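Local coordinates for phage-like element PBSX protein XkdH (Bacillus subtilis, PDB 3F3B) that is of unknown function but, as a member of the DUF3599 family in the phage-barrel clan encoded by a phage-like element, probably contributes to assembling a phage-tail-like particle, at residues T56-Q61 and V68-L73; I13-A18 and T42-D47; V74-S79 and W108-V113; K94-L99 and V113-L118. One frame throughout, in Å; residues are numbered along the deposited sequence.

Contact 1 of 4, residues T56-Q61 and V68-L73; sequences TQQLIQ and VYHSFL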
# COMPACT_ATOMS: atom_id res chain seq x y z
N THR A 56 -12.81 4.33 -6.37
CA THR A 56 -13.44 5.49 -5.77
C THR A 56 -12.55 6.70 -6.03
O THR A 56 -11.33 6.61 -5.94
CB THR A 56 -13.60 5.28 -4.24
OG1 THR A 56 -14.60 4.29 -4.00
CG2 THR A 56 -13.98 6.57 -3.53
N GLN A 57 -13.16 7.83 -6.37
CA GLN A 57 -12.41 9.05 -6.63
C GLN A 57 -12.81 10.07 -5.59
O GLN A 57 -13.78 9.87 -4.86
CB GLN A 57 -12.74 9.58 -8.03
CG GLN A 57 -12.27 8.67 -9.16
CD GLN A 57 -12.80 9.09 -10.52
OE1 GLN A 57 -13.97 8.85 -10.84
NE2 GLN A 57 -11.95 9.71 -11.32
N GLN A 58 -12.05 11.15 -5.49
CA GLN A 58 -12.36 12.20 -4.52
C GLN A 58 -11.76 13.52 -4.99
O GLN A 58 -10.74 13.55 -5.66
CB GLN A 58 -11.82 11.83 -3.13
CG GLN A 58 -10.44 12.37 -2.81
CD GLN A 58 -9.93 11.88 -1.46
OE1 GLN A 58 -9.50 10.73 -1.33
NE2 GLN A 58 -10.00 12.74 -0.45
N LEU A 59 -12.43 14.62 -4.65
CA LEU A 59 -11.94 15.93 -5.05
C LEU A 59 -11.01 16.39 -3.94
O LEU A 59 -11.41 16.47 -2.78
CB LEU A 59 -13.11 16.91 -5.20
CG LEU A 59 -12.83 18.20 -5.96
CD1 LEU A 59 -12.52 17.87 -7.41
CD2 LEU A 59 -14.03 19.12 -5.88
N ILE A 60 -9.76 16.68 -4.29
CA ILE A 60 -8.79 17.11 -3.29
C ILE A 60 -8.40 18.58 -3.42
O ILE A 60 -7.60 19.08 -2.63
CB ILE A 60 -7.50 16.25 -3.35
CG1 ILE A 60 -6.68 16.61 -4.59
CG2 ILE A 60 -7.87 14.77 -3.38
CD1 ILE A 60 -5.35 15.85 -4.69
N GLN A 61 -8.97 19.26 -4.40
CA GLN A 61 -8.68 20.68 -4.60
C GLN A 61 -9.75 21.33 -5.46
O GLN A 61 -10.41 20.66 -6.26
CB GLN A 61 -7.31 20.85 -5.27
CG GLN A 61 -6.89 22.30 -5.47
CD GLN A 61 -5.68 22.46 -6.36
OE1 GLN A 61 -4.63 21.85 -6.12
NE2 GLN A 61 -5.81 23.28 -7.40
N VAL A 68 -8.62 12.63 -7.65
CA VAL A 68 -7.70 11.49 -7.62
C VAL A 68 -8.46 10.25 -7.15
O VAL A 68 -9.62 10.34 -6.72
CB VAL A 68 -6.54 11.74 -6.64
CG1 VAL A 68 -5.83 13.03 -6.99
CG2 VAL A 68 -7.08 11.80 -5.22
N TYR A 69 -7.82 9.10 -7.24
CA TYR A 69 -8.43 7.87 -6.78
C TYR A 69 -8.24 7.83 -5.27
O TYR A 69 -7.14 8.05 -4.77
CB TYR A 69 -7.77 6.65 -7.42
CG TYR A 69 -8.17 6.46 -8.86
CD1 TYR A 69 -9.36 5.82 -9.20
CD2 TYR A 69 -7.38 6.96 -9.90
CE1 TYR A 69 -9.76 5.67 -10.52
CE2 TYR A 69 -7.76 6.82 -11.23
CZ TYR A 69 -8.95 6.17 -11.53
OH TYR A 69 -9.34 6.05 -12.84
N HIS A 70 -9.32 7.59 -4.54
CA HIS A 70 -9.24 7.55 -3.09
C HIS A 70 -8.92 6.13 -2.64
O HIS A 70 -8.14 5.92 -1.71
CB HIS A 70 -10.57 8.00 -2.48
CG HIS A 70 -10.65 7.81 -0.99
ND1 HIS A 70 -9.79 8.43 -0.12
CD2 HIS A 70 -11.47 7.04 -0.24
CE1 HIS A 70 -10.08 8.06 1.12
NE2 HIS A 70 -11.10 7.22 1.07
N SER A 71 -9.50 5.16 -3.32
CA SER A 71 -9.26 3.77 -2.97
C SER A 71 -9.78 2.84 -4.05
O SER A 71 -10.52 3.26 -4.95
CB SER A 71 -9.94 3.44 -1.65
OG SER A 71 -11.35 3.40 -1.81
N PHE A 72 -9.39 1.58 -3.97
CA PHE A 72 -9.84 0.58 -4.91
C PHE A 72 -9.48 -0.79 -4.39
O PHE A 72 -8.57 -0.95 -3.57
CB PHE A 72 -9.21 0.77 -6.30
CG PHE A 72 -7.81 1.32 -6.27
CD1 PHE A 72 -7.59 2.69 -6.43
CD2 PHE A 72 -6.72 0.48 -6.12
CE1 PHE A 72 -6.30 3.21 -6.44
CE2 PHE A 72 -5.42 1.00 -6.12
CZ PHE A 72 -5.21 2.36 -6.28
N LEU A 73 -10.21 -1.78 -4.85
CA LEU A 73 -9.96 -3.14 -4.46
C LEU A 73 -8.91 -3.64 -5.45
O LEU A 73 -9.18 -3.73 -6.66
CB LEU A 73 -11.24 -3.96 -4.57
CG LEU A 73 -11.11 -5.45 -4.25
CD1 LEU A 73 -10.64 -5.62 -2.83
CD2 LEU A 73 -12.45 -6.14 -4.48
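The outer end of the beta hairpin built from strands 48-61 and 66-77 is held by a classic beta bulge, in which His70 and Ser71 together face Thr56. Thr56 is gripped through both backbone polar atoms: its N donates to Ser71 O at 2.9 Å, and its carbonyl O takes the N-H of His70. One residue further on the register has slipped by one, Gln57 now standing across from Tyr69. Gln58 and Val68 then close a regular hydrogen-bonded pair, with Gln58 N to Val68 O at 2.8 Å and Val68 N to Gln58 O at 3.0 Å.

The extra residue turns His70 toward the partner strand. Its CG lies opposite the backbone N (chi1 172°), and His70 ND1 comes within 2.6 Å of Gln58 OE1 in a weak, bent hydrogen bond, the amide and imidazole planes being 69° apart. The methyl CG2 of Thr56 approaches the edge of the same imidazole. Gln57 and Tyr69 run alongside one another, Gln57 CG lying 4.1 Å from Tyr69 CD1. Nearer the turn, Ile60 crosses Val68 at roughly a right angle, the methyls Ile60 CG2 and Val68 CG2 meeting at 3.6 Å. Gln58 and Val68 also pack on Arg114 of strand 107-114. Such an extra residue in one strand of an antiparallel pair, accentuating its twist, defines the classic bulge, here in the hairpin of strands 48-61 and 66-77.

Contact 2 of 4, residues I13-A18 and T42-D47; sequences IYHEAA and TPDEQD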
# COMPACT_ATOMS: atom_id res chain seq x y z
N ILE A 13 5.74 -2.56 -4.51
CA ILE A 13 5.24 -2.82 -3.18
C ILE A 13 6.35 -2.74 -2.14
O ILE A 13 7.46 -3.20 -2.37
CB ILE A 13 4.58 -4.22 -3.14
CG1 ILE A 13 3.53 -4.33 -4.26
CG2 ILE A 13 3.90 -4.44 -1.81
CD1 ILE A 13 2.94 -5.74 -4.43
N TYR A 14 6.03 -2.14 -1.00
CA TYR A 14 6.97 -1.98 0.11
C TYR A 14 6.32 -2.55 1.36
O TYR A 14 5.19 -2.19 1.70
CB TYR A 14 7.26 -0.49 0.39
CG TYR A 14 7.86 0.28 -0.76
CD1 TYR A 14 9.15 0.79 -0.67
CD2 TYR A 14 7.12 0.53 -1.92
CE1 TYR A 14 9.70 1.54 -1.72
CE2 TYR A 14 7.65 1.26 -2.97
CZ TYR A 14 8.94 1.77 -2.86
OH TYR A 14 9.48 2.48 -3.92
N HIS A 15 7.04 -3.42 2.06
CA HIS A 15 6.52 -4.02 3.27
C HIS A 15 6.99 -3.29 4.52
O HIS A 15 8.12 -2.80 4.58
CB HIS A 15 6.96 -5.48 3.36
CG HIS A 15 6.56 -6.31 2.19
ND1 HIS A 15 5.31 -6.23 1.62
CD2 HIS A 15 7.22 -7.27 1.51
CE1 HIS A 15 5.22 -7.11 0.64
NE2 HIS A 15 6.36 -7.76 0.56
N GLU A 16 6.12 -3.20 5.51
CA GLU A 16 6.49 -2.57 6.77
C GLU A 16 7.58 -3.47 7.34
O GLU A 16 7.51 -4.69 7.21
CB GLU A 16 5.29 -2.51 7.72
CG GLU A 16 4.19 -1.55 7.28
CD GLU A 16 4.51 -0.09 7.61
OE1 GLU A 16 5.69 0.30 7.49
OE2 GLU A 16 3.57 0.66 7.96
N ALA A 17 8.59 -2.88 7.96
CA ALA A 17 9.66 -3.68 8.54
C ALA A 17 10.11 -3.13 9.88
O ALA A 17 10.04 -1.92 10.12
CB ALA A 17 10.85 -3.73 7.57
N ALA A 18 10.55 -4.02 10.76
CA ALA A 18 11.03 -3.61 12.07
C ALA A 18 12.43 -3.05 11.87
O ALA A 18 13.28 -3.71 11.26
CB ALA A 18 11.06 -4.80 13.02
N THR A 42 14.08 1.12 -1.07
CA THR A 42 13.73 0.51 -2.34
C THR A 42 12.60 -0.50 -2.23
O THR A 42 12.36 -1.09 -1.17
CB THR A 42 14.96 -0.17 -2.99
OG1 THR A 42 15.45 -1.20 -2.12
CG2 THR A 42 16.06 0.86 -3.23
N PRO A 43 11.88 -0.71 -3.33
CA PRO A 43 10.76 -1.65 -3.39
C PRO A 43 11.17 -3.08 -3.07
O PRO A 43 12.24 -3.54 -3.49
CB PRO A 43 10.27 -1.50 -4.82
CG PRO A 43 10.61 -0.08 -5.15
CD PRO A 43 11.99 0.04 -4.60
N ASP A 44 10.31 -3.79 -2.34
CA ASP A 44 10.58 -5.18 -2.02
C ASP A 44 10.19 -6.00 -3.25
O ASP A 44 10.86 -6.97 -3.62
CB ASP A 44 9.77 -5.62 -0.80
CG ASP A 44 10.29 -5.01 0.49
OD1 ASP A 44 11.49 -5.20 0.79
OD2 ASP A 44 9.52 -4.34 1.22
N GLU A 45 9.11 -5.58 -3.90
CA GLU A 45 8.62 -6.24 -5.11
C GLU A 45 8.53 -5.13 -6.16
O GLU A 45 8.23 -3.99 -5.84
CB GLU A 45 7.26 -6.88 -4.86
CG GLU A 45 7.33 -8.18 -4.06
CD GLU A 45 5.96 -8.64 -3.57
OE1 GLU A 45 5.59 -8.33 -2.41
OE2 GLU A 45 5.25 -9.32 -4.35
N GLN A 46 8.79 -5.47 -7.41
CA GLN A 46 8.79 -4.46 -8.46
C GLN A 46 7.94 -4.78 -9.67
O GLN A 46 7.82 -5.94 -10.08
CB GLN A 46 10.24 -4.23 -8.89
CG GLN A 46 10.63 -2.78 -9.07
CD GLN A 46 12.12 -2.55 -8.90
OE1 GLN A 46 12.61 -1.44 -9.09
NE2 GLN A 46 12.85 -3.60 -8.53
N ASP A 47 7.34 -3.74 -10.25
CA ASP A 47 6.52 -3.88 -11.44
C ASP A 47 5.56 -5.07 -11.34
O ASP A 47 5.47 -5.90 -12.25
CB ASP A 47 7.44 -4.01 -12.65
CG ASP A 47 6.69 -3.97 -13.97
OD1 ASP A 47 5.79 -3.11 -14.11
OD2 ASP A 47 7.00 -4.79 -14.87
O HOH W 1 10.42 -4.35 3.91
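Glu45 and Ile13 share the one bridged pair here, and of all the residues in the contact these two have the most surface buried by it. Ile13 N donates to Glu45 O at 3.2 Å, and Glu45 N returns a nearly straight bond to Ile13 O at 3.3 Å. Ile13 O also accepts Asp44 N, at 2.9 Å, the shorter of its two bonds, so Asp44 and Glu45 both face Ile13 in a classic beta bulge. On the face shared by Ile13 and Glu45, the two CB atoms are 4.1 Å apart.

Asp44 extends the grip beyond the bridge. With Asp44 CG set beside its own backbone N (chi1 -72°), the carboxylate swings across to the chain after Tyr14, where Asp44 OD2 receives His15 N at 2.8 Å in an almost linear bond. A water donates to the same oxygen and to His15 O, tying both polar ends of the His15 backbone to this aspartate. The His15 imidazole lies within 13° of the Asp44 carboxylate plane, though His15 ND1 is hydrogen-bonded to Asp86. The extended side chain of Glu45 anchors its OE2 on the backbone N of Asp81.

Tyr14 gives the contact an apolar flank: Pro43 CA sits over one face of the Tyr14 ring, 3.9 Å from the centroid, in a CH-pi contact. Lys87 adds a cation-pi interaction to that ring. The short strand 45-46 thus lies against strand 9-19, whose Tyr14 backbone bonds to Lys87 in strand 87-90, while Ile13 packs on Ile88 there.

Contact 3 of 4, residues V74-S79 and W108-V113; sequences VHFPLS and WEVVAV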
# COMPACT_ATOMS: atom_id res chain seq x y z
N VAL A 74 -7.72 -3.94 -4.96
CA VAL A 74 -6.65 -4.43 -5.82
C VAL A 74 -6.67 -5.94 -5.94
O VAL A 74 -6.87 -6.63 -4.95
CB VAL A 74 -5.26 -4.03 -5.29
CG1 VAL A 74 -4.22 -4.36 -6.35
CG2 VAL A 74 -5.22 -2.55 -4.94
N HIS A 75 -6.47 -6.44 -7.15
CA HIS A 75 -6.43 -7.88 -7.41
C HIS A 75 -5.00 -8.20 -7.83
O HIS A 75 -4.50 -7.64 -8.81
CB HIS A 75 -7.39 -8.25 -8.54
CG HIS A 75 -8.80 -7.84 -8.28
ND1 HIS A 75 -9.17 -6.53 -8.08
CD2 HIS A 75 -9.94 -8.57 -8.19
CE1 HIS A 75 -10.48 -6.46 -7.88
NE2 HIS A 75 -10.97 -7.69 -7.94
N PHE A 76 -4.35 -9.09 -7.08
CA PHE A 76 -2.96 -9.49 -7.31
C PHE A 76 -2.84 -10.97 -7.61
O PHE A 76 -3.70 -11.76 -7.22
CB PHE A 76 -2.13 -9.26 -6.06
CG PHE A 76 -1.87 -7.83 -5.71
CD1 PHE A 76 -0.95 -7.08 -6.42
CD2 PHE A 76 -2.48 -7.27 -4.58
CE1 PHE A 76 -0.61 -5.81 -6.01
CE2 PHE A 76 -2.15 -5.99 -4.17
CZ PHE A 76 -1.21 -5.26 -4.88
N PRO A 77 -1.75 -11.36 -8.29
CA PRO A 77 -1.54 -12.77 -8.61
C PRO A 77 -1.31 -13.45 -7.27
O PRO A 77 -0.77 -12.83 -6.35
CB PRO A 77 -0.27 -12.76 -9.46
CG PRO A 77 -0.21 -11.37 -10.01
CD PRO A 77 -0.67 -10.53 -8.84
N LEU A 78 -1.69 -14.71 -7.16
CA LEU A 78 -1.52 -15.45 -5.91
C LEU A 78 -0.04 -15.59 -5.52
O LEU A 78 0.30 -15.64 -4.34
CB LEU A 78 -2.17 -16.83 -6.04
CG LEU A 78 -2.78 -17.39 -4.75
CD1 LEU A 78 -3.89 -16.46 -4.28
CD2 LEU A 78 -3.33 -18.78 -5.01
N SER A 79 0.83 -15.65 -6.52
CA SER A 79 2.26 -15.79 -6.28
C SER A 79 2.87 -14.54 -5.64
O SER A 79 3.99 -14.59 -5.12
CB SER A 79 2.99 -16.07 -7.60
OG SER A 79 2.81 -14.99 -8.51
N TRP A 108 -5.21 -12.51 -4.90
CA TRP A 108 -5.24 -11.89 -3.58
C TRP A 108 -6.08 -10.66 -3.82
O TRP A 108 -5.85 -9.91 -4.77
CB TRP A 108 -3.85 -11.45 -3.10
CG TRP A 108 -2.94 -12.56 -2.68
CD1 TRP A 108 -1.82 -12.98 -3.33
CD2 TRP A 108 -3.09 -13.41 -1.54
NE1 TRP A 108 -1.26 -14.05 -2.66
CE2 TRP A 108 -2.01 -14.33 -1.56
CE3 TRP A 108 -4.02 -13.48 -0.50
CZ2 TRP A 108 -1.85 -15.32 -0.58
CZ3 TRP A 108 -3.86 -14.47 0.49
CH2 TRP A 108 -2.78 -15.38 0.43
N GLU A 109 -7.08 -10.44 -2.98
CA GLU A 109 -7.91 -9.25 -3.11
C GLU A 109 -7.70 -8.44 -1.85
O GLU A 109 -7.74 -8.98 -0.75
CB GLU A 109 -9.39 -9.62 -3.25
CG GLU A 109 -9.80 -10.03 -4.65
CD GLU A 109 -11.29 -10.29 -4.75
OE1 GLU A 109 -12.04 -9.80 -3.88
OE2 GLU A 109 -11.70 -10.98 -5.70
N VAL A 110 -7.49 -7.14 -2.00
CA VAL A 110 -7.26 -6.30 -0.85
C VAL A 110 -7.52 -4.86 -1.22
O VAL A 110 -7.23 -4.45 -2.34
CB VAL A 110 -5.81 -6.45 -0.35
CG1 VAL A 110 -4.84 -5.99 -1.45
CG2 VAL A 110 -5.61 -5.67 0.94
N VAL A 111 -8.06 -4.08 -0.28
CA VAL A 111 -8.35 -2.68 -0.51
C VAL A 111 -7.12 -1.81 -0.31
O VAL A 111 -6.38 -1.96 0.67
CB VAL A 111 -9.47 -2.18 0.45
CG1 VAL A 111 -9.63 -0.67 0.34
CG2 VAL A 111 -10.81 -2.88 0.11
N ALA A 112 -6.89 -0.90 -1.25
CA ALA A 112 -5.78 0.04 -1.17
C ALA A 112 -6.39 1.42 -0.92
O ALA A 112 -7.44 1.74 -1.49
CB ALA A 112 -4.99 0.02 -2.48
N VAL A 113 -5.77 2.23 -0.07
CA VAL A 113 -6.30 3.55 0.21
C VAL A 113 -5.24 4.64 0.07
O VAL A 113 -4.10 4.47 0.51
CB VAL A 113 -6.93 3.62 1.65
CG1 VAL A 113 -7.51 5.01 1.91
CG2 VAL A 113 -8.04 2.59 1.79
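Val74 and Ala112 meet through their methyls in the buried centre, Val74 CG2 lying 3.6 Å from Ala112 CB. On the same face the Phe76 ring receives Val110 CG1 at its edge, in plane, 3.8 Å from Phe76 CE2, while CG1 of Val74 on its own strand lies over a face of that ring. Val110 can reach the edge because CG1 is tucked between its backbone N and carbonyl carbon (chi1 62°). Strands 66-77 and 107-114 are here regular antiparallel neighbours in the sheet, their segment directions 150° apart. Hydrogen-bonded pairs Val74-Val110 and Phe76-Trp108 flank the non-hydrogen-bonded pair His75-Glu109; Val74 N to Val110 O measures 2.7 Å.

Past the end of the pairing, Leu78 crosses the Trp108 side chain at about a right angle and sets Leu78 CD1 over the five-membered ring, 3.9 Å from its centroid. Trp108 NE1 also donates to Leu78 O at 2.8 Å, the carbonyl oxygen lying 22° out of the ring plane. On the reverse face, His75 runs alongside Glu109, His75 CD2 being 3.8 Å from Glu109 CG; the imidazole stacks with Tyr51, and Glu109 OE2 forms a salt bridge with Arg104.

Contact 4 of 4, residues K94-L99 and V113-L118; sequences KYILKL and VRDESL. With PO4 (phosphate ion), chain C.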
# COMPACT_ATOMS: atom_id res chain seq x y z
N LYS A 94 1.15 7.05 -3.73
CA LYS A 94 1.24 6.10 -2.63
C LYS A 94 -0.12 5.58 -2.17
O LYS A 94 -1.09 6.33 -2.08
CB LYS A 94 1.97 6.76 -1.46
CG LYS A 94 3.40 7.17 -1.79
CD LYS A 94 4.08 7.87 -0.62
CE LYS A 94 5.55 8.14 -0.94
NZ LYS A 94 6.28 8.81 0.18
N TYR A 95 -0.18 4.28 -1.88
CA TYR A 95 -1.41 3.65 -1.41
C TYR A 95 -1.02 2.67 -0.31
O TYR A 95 0.07 2.09 -0.35
CB TYR A 95 -2.10 2.89 -2.55
CG TYR A 95 -2.58 3.79 -3.66
CD1 TYR A 95 -3.79 4.47 -3.55
CD2 TYR A 95 -1.79 4.02 -4.78
CE1 TYR A 95 -4.20 5.37 -4.53
CE2 TYR A 95 -2.19 4.91 -5.77
CZ TYR A 95 -3.40 5.58 -5.64
OH TYR A 95 -3.79 6.49 -6.60
N ILE A 96 -1.90 2.51 0.67
CA ILE A 96 -1.64 1.57 1.75
C ILE A 96 -2.73 0.52 1.72
O ILE A 96 -3.90 0.85 1.54
CB ILE A 96 -1.67 2.26 3.12
CG1 ILE A 96 -0.70 3.44 3.13
CG2 ILE A 96 -1.27 1.26 4.21
CD1 ILE A 96 0.72 3.07 2.72
N LEU A 97 -2.35 -0.74 1.88
CA LEU A 97 -3.34 -1.82 1.91
C LEU A 97 -3.96 -1.78 3.30
O LEU A 97 -3.28 -2.00 4.30
CB LEU A 97 -2.66 -3.16 1.63
CG LEU A 97 -1.80 -3.13 0.36
CD1 LEU A 97 -1.36 -4.54 0.00
CD2 LEU A 97 -2.57 -2.51 -0.80
N LYS A 98 -5.26 -1.50 3.38
CA LYS A 98 -5.92 -1.37 4.67
C LYS A 98 -6.67 -2.59 5.18
O LYS A 98 -6.13 -3.37 5.96
CB LYS A 98 -6.88 -0.18 4.65
CG LYS A 98 -6.26 1.09 4.07
CD LYS A 98 -4.94 1.46 4.74
CE LYS A 98 -5.14 1.94 6.18
NZ LYS A 98 -3.85 2.35 6.81
N LEU A 99 -7.92 -2.72 4.77
CA LEU A 99 -8.73 -3.84 5.21
C LEU A 99 -8.00 -5.15 4.94
O LEU A 99 -7.02 -5.17 4.18
CB LEU A 99 -10.09 -3.83 4.50
CG LEU A 99 -11.02 -2.65 4.84
CD1 LEU A 99 -11.08 -2.49 6.36
CD2 LEU A 99 -10.51 -1.37 4.20
N VAL A 113 -5.77 2.23 -0.07
CA VAL A 113 -6.30 3.55 0.21
C VAL A 113 -5.24 4.64 0.07
O VAL A 113 -4.10 4.47 0.51
CB VAL A 113 -6.93 3.62 1.65
CG1 VAL A 113 -7.51 5.01 1.91
CG2 VAL A 113 -8.04 2.59 1.79
N ARG A 114 -5.62 5.74 -0.57
CA ARG A 114 -4.76 6.90 -0.79
C ARG A 114 -3.96 7.21 0.47
O ARG A 114 -4.53 7.53 1.51
CB ARG A 114 -5.62 8.10 -1.21
CG ARG A 114 -4.92 9.45 -1.24
CD ARG A 114 -5.94 10.55 -1.61
NE ARG A 114 -5.62 11.85 -1.03
CZ ARG A 114 -4.64 12.65 -1.45
NH1 ARG A 114 -3.88 12.27 -2.48
NH2 ARG A 114 -4.42 13.81 -0.85
N ASP A 115 -2.64 7.11 0.36
CA ASP A 115 -1.76 7.35 1.49
C ASP A 115 -2.05 8.62 2.28
O ASP A 115 -2.34 8.56 3.48
CB ASP A 115 -0.30 7.38 1.02
CG ASP A 115 0.68 7.01 2.12
OD1 ASP A 115 0.29 7.07 3.31
OD2 ASP A 115 1.84 6.67 1.81
N GLU A 116 -1.99 9.77 1.62
CA GLU A 116 -2.22 11.04 2.30
C GLU A 116 -3.63 11.35 2.80
O GLU A 116 -3.90 12.48 3.21
CB GLU A 116 -1.74 12.21 1.43
CG GLU A 116 -0.22 12.36 1.43
CD GLU A 116 0.25 13.63 0.77
OE1 GLU A 116 -0.02 13.82 -0.43
OE2 GLU A 116 0.89 14.45 1.46
N SER A 117 -4.51 10.35 2.79
CA SER A 117 -5.87 10.56 3.29
C SER A 117 -5.99 9.82 4.61
O SER A 117 -7.05 9.82 5.24
CB SER A 117 -6.92 10.03 2.30
OG SER A 117 -7.04 8.62 2.37
N LEU A 118 -4.89 9.20 5.03
CA LEU A 118 -4.84 8.46 6.29
C LEU A 118 -4.59 9.41 7.45
O LEU A 118 -4.47 10.63 7.20
CB LEU A 118 -3.72 7.41 6.25
CG LEU A 118 -4.01 6.03 5.66
CD1 LEU A 118 -4.51 6.15 4.23
CD2 LEU A 118 -2.75 5.19 5.71
P PO4 C . 0.06 10.50 -2.21
O1 PO4 C . 0.70 10.43 -0.86
O2 PO4 C . 1.04 10.10 -3.24
O3 PO4 C . -1.11 9.59 -2.25
O4 PO4 C . -0.38 11.90 -2.47
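Lys98 folds back over the end of strand 107-114, and its course can be followed atom by atom. Lys98 CB stands 4.1 Å from Val113 CG2, and CG presses closer on the same methyl, the two side chains crossing at about a right angle. Bends at chi2 (-53°) and chi3 (-70°) then turn the chain toward Leu118: CE approaches the leucine CD2, and NZ ends tip to tip with that methyl. Leu118 belongs to a poorly ordered terminus, so this last approach is only loosely defined. CD2 of Leu118 also packs on Ile96 CG1, 3.7 Å away.

Behind these side chains, strands 93-97 and 107-114 are antiparallel neighbours in the sheet. Ile96 and Val113 exchange two backbone bonds, Ile96 N to Val113 O at 3.0 Å and Val113 N to Ile96 O at 2.8 Å; Tyr95 and Arg114 follow as a non-hydrogen-bonded pair. The tyrosine ring meets Phe72 of strand 66-77 with planes at about 55°.

Beyond Arg114 the chain enters a 3-10 turn, in which Arg114 O accepts both the backbone N and the OG of Ser117. Asp115 N still reaches back to Lys94 O, at 3.0 Å, and the aspartate carboxylate lies across the lysine stem, Asp115 OD2 being 3.3 Å from Lys94 CB. The backbone N of Lys94 donates an almost straight bond to O2 of a phosphate ion, 3.1 Å long. The ion, probably from the crystallisation liquor, also lies near Arg114, whose NH1 is 3.5 Å from phosphate O4.

Overall arrangement
All four contacts reach one antiparallel sheet, branched or curled, as would fit the phage-barrel clan. Contact 2 comes first along the chain, then contact 1; contacts 3 and 4 follow with their segments alternating. Strand 66-77 carries one side of contacts 1 and 3, whose centres are about 18 Å apart, and strand 107-114 carries contacts 3 and 4, which share Val113. Contacts 1 and 4 are closest, about 10 Å between centres, with His70 O probably hydrogen-bonded to Arg114 N. Contact 2 lies across the chain's centre, its own centre about 23 Å from that of contact 1, yet meets contact 3 where Ile13 packs on Phe76. With no alpha helix, the fold rests largely on strand pairing, from the projecting hairpin to strand 107-114.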